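Local coordinates for protein vaginolysin (Gardnerella vaginalis, PDB 5IMY) that is a secreted toxin of the cholesterol-dependent cytolysin family that probably binds cholesterol and breaches host-cell membranes, at residues A284-V289 with D327-L332. Numbering follows the deposited sequence.
Sequences AAIKGV and DTLKAL
Lys330 has its CG beside the backbone N and anti to the carbonyl carbon (chi1 -57°), and bends at chi2 and chi3 carry its ammonium group over to the C-terminal end of helix 278-286. There Lys330 NZ lies 3.9 Å from Ala285 O, too long for a hydrogen bond, and equally far from the CA of Gly288. Ala285 O accepts the N-H of Gly288 at 2.8 Å as the chain turns out of the helix. Lys287 is the first residue to leave helical angles. Gly288 then adopts phi 80° and psi -120°, where a side chain would collide with the preceding carbonyl O. The neighbouring Leu329, with CG anti to the backbone N, sends CD2 to 4.4 Å from Ile286 CG1, a loose apolar touch. Both branched aliphatic residues suit a place over the sheet: they share Phe214 on strand 208-223, and Leu329 also covers Met265, Val267 and Phe269 of strand 263-271. Small Ala285 packs on Ile291. Helix 278-286 lies between strands 263-271 and 305-311, consistent with the second helical cluster that, as in its relatives, refolds into a membrane-spanning hairpin. Two helices on one sheet thus meet lightly, burying just 123 Å² between these segments. With no direct bond across, the lysine's positive charge probably adds a weak attraction to the carbonyl end of the helix, beside the single apolar touch of Ile286 with Leu329.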
loop_
_atom_site.group_PDB
_atom_site.type_symbol
_atom_site.label_atom_id
_atom_site.label_comp_id
_atom_site.label_asym_id
_atom_site.label_seq_id
_atom_site.Cartn_x
_atom_site.Cartn_y
_atom_site.Cartn_z
ATOM N N ALA A 284 -21.569 -6.922 -10.016
ATOM C CA ALA A 284 -22.499 -7.798 -9.308
ATOM C C ALA A 284 -23.935 -7.545 -9.745
ATOM O O ALA A 284 -24.716 -8.491 -9.908
ATOM C CB ALA A 284 -22.355 -7.604 -7.799
ATOM N N ALA A 285 -24.306 -6.277 -9.938
ATOM C CA ALA A 285 -25.646 -5.962 -10.420
ATOM C C ALA A 285 -25.879 -6.548 -11.807
ATOM O O ALA A 285 -26.898 -7.201 -12.056
ATOM C CB ALA A 285 -25.855 -4.447 -10.430
ATOM N N ILE A 286 -24.937 -6.321 -12.728
ATOM C CA ILE A 286 -25.037 -6.892 -14.071
ATOM C C ILE A 286 -25.285 -8.392 -13.997
ATOM O O ILE A 286 -26.067 -8.948 -14.777
ATOM C CB ILE A 286 -23.763 -6.570 -14.880
ATOM C CG1 ILE A 286 -23.716 -5.081 -15.229
ATOM C CG2 ILE A 286 -23.692 -7.424 -16.151
ATOM C CD1 ILE A 286 -22.369 -4.622 -15.748
ATOM N N LYS A 287 -24.620 -9.070 -13.065
ATOM C CA LYS A 287 -24.726 -10.517 -12.931
ATOM C C LYS A 287 -25.992 -10.961 -12.211
ATOM O O LYS A 287 -26.136 -12.156 -11.931
ATOM C CB LYS A 287 -23.509 -11.065 -12.180
ATOM C CG LYS A 287 -22.230 -11.125 -12.991
ATOM C CD LYS A 287 -21.211 -12.012 -12.298
ATOM C CE LYS A 287 -19.922 -12.129 -13.089
ATOM N NZ LYS A 287 -18.946 -11.083 -12.699
ATOM N N GLY A 288 -26.908 -10.046 -11.913
ATOM C CA GLY A 288 -28.018 -10.366 -11.039
ATOM C C GLY A 288 -27.562 -10.323 -9.597
ATOM O O GLY A 288 -27.093 -9.282 -9.128
ATOM N N VAL A 289 -27.678 -11.444 -8.888
ATOM C CA VAL A 289 -27.149 -11.566 -7.532
ATOM C C VAL A 289 -27.893 -10.618 -6.600
ATOM O O VAL A 289 -28.092 -9.440 -6.918
ATOM C CB VAL A 289 -25.633 -11.293 -7.507
ATOM C CG1 VAL A 289 -25.094 -11.326 -6.080
ATOM C CG2 VAL A 289 -24.904 -12.309 -8.376
ATOM N N ASP A 327 -32.077 0.252 -12.197
ATOM C CA ASP A 327 -33.384 -0.228 -12.637
ATOM C C ASP A 327 -33.677 0.180 -14.076
ATOM O O ASP A 327 -34.403 -0.529 -14.781
ATOM C CB ASP A 327 -34.480 0.280 -11.699
ATOM C CG ASP A 327 -34.665 -0.608 -10.482
ATOM O OD1 ASP A 327 -34.408 -1.826 -10.584
ATOM O OD2 ASP A 327 -35.072 -0.087 -9.422
ATOM N N THR A 328 -33.133 1.313 -14.531
ATOM C CA THR A 328 -33.196 1.635 -15.953
ATOM C C THR A 328 -32.489 0.564 -16.771
ATOM O O THR A 328 -33.024 0.069 -17.770
ATOM C CB THR A 328 -32.569 3.009 -16.212
ATOM O OG1 THR A 328 -33.406 4.033 -15.660
ATOM C CG2 THR A 328 -32.378 3.262 -17.715
ATOM N N LEU A 329 -31.279 0.192 -16.353
ATOM C CA LEU A 329 -30.531 -0.855 -17.040
ATOM C C LEU A 329 -31.331 -2.149 -17.108
ATOM O O LEU A 329 -31.541 -2.706 -18.192
ATOM C CB LEU A 329 -29.199 -1.086 -16.326
ATOM C CG LEU A 329 -28.338 -2.253 -16.815
ATOM C CD1 LEU A 329 -27.627 -1.891 -18.108
ATOM C CD2 LEU A 329 -27.349 -2.661 -15.737
ATOM N N LYS A 330 -31.791 -2.643 -15.956
ATOM C CA LYS A 330 -32.427 -3.955 -15.914
ATOM C C LYS A 330 -33.705 -4.005 -16.740
ATOM O O LYS A 330 -34.101 -5.090 -17.182
ATOM C CB LYS A 330 -32.713 -4.349 -14.463
ATOM C CG LYS A 330 -31.468 -4.357 -13.587
ATOM C CD LYS A 330 -31.455 -5.510 -12.597
ATOM C CE LYS A 330 -31.240 -6.846 -13.293
ATOM N NZ LYS A 330 -30.743 -7.890 -12.354
ATOM N N ALA A 331 -34.359 -2.863 -16.965
ATOM C CA ALA A 331 -35.499 -2.842 -17.874
ATOM C C ALA A 331 -35.048 -2.987 -19.322
ATOM O O ALA A 331 -35.637 -3.757 -20.089
ATOM C CB ALA A 331 -36.297 -1.552 -17.689
ATOM N N LEU A 332 -33.998 -2.258 -19.713
ATOM C CA LEU A 332 -33.491 -2.358 -21.078
ATOM C C LEU A 332 -33.007 -3.767 -21.393
ATOM O O LEU A 332 -33.135 -4.225 -22.533
ATOM C CB LEU A 332 -32.361 -1.350 -21.293
ATOM C CG LEU A 332 -32.752 0.127 -21.175
ATOM C CD1 LEU A 332 -31.516 1.011 -21.208
ATOM C CD2 LEU A 332 -33.722 0.524 -22.280
#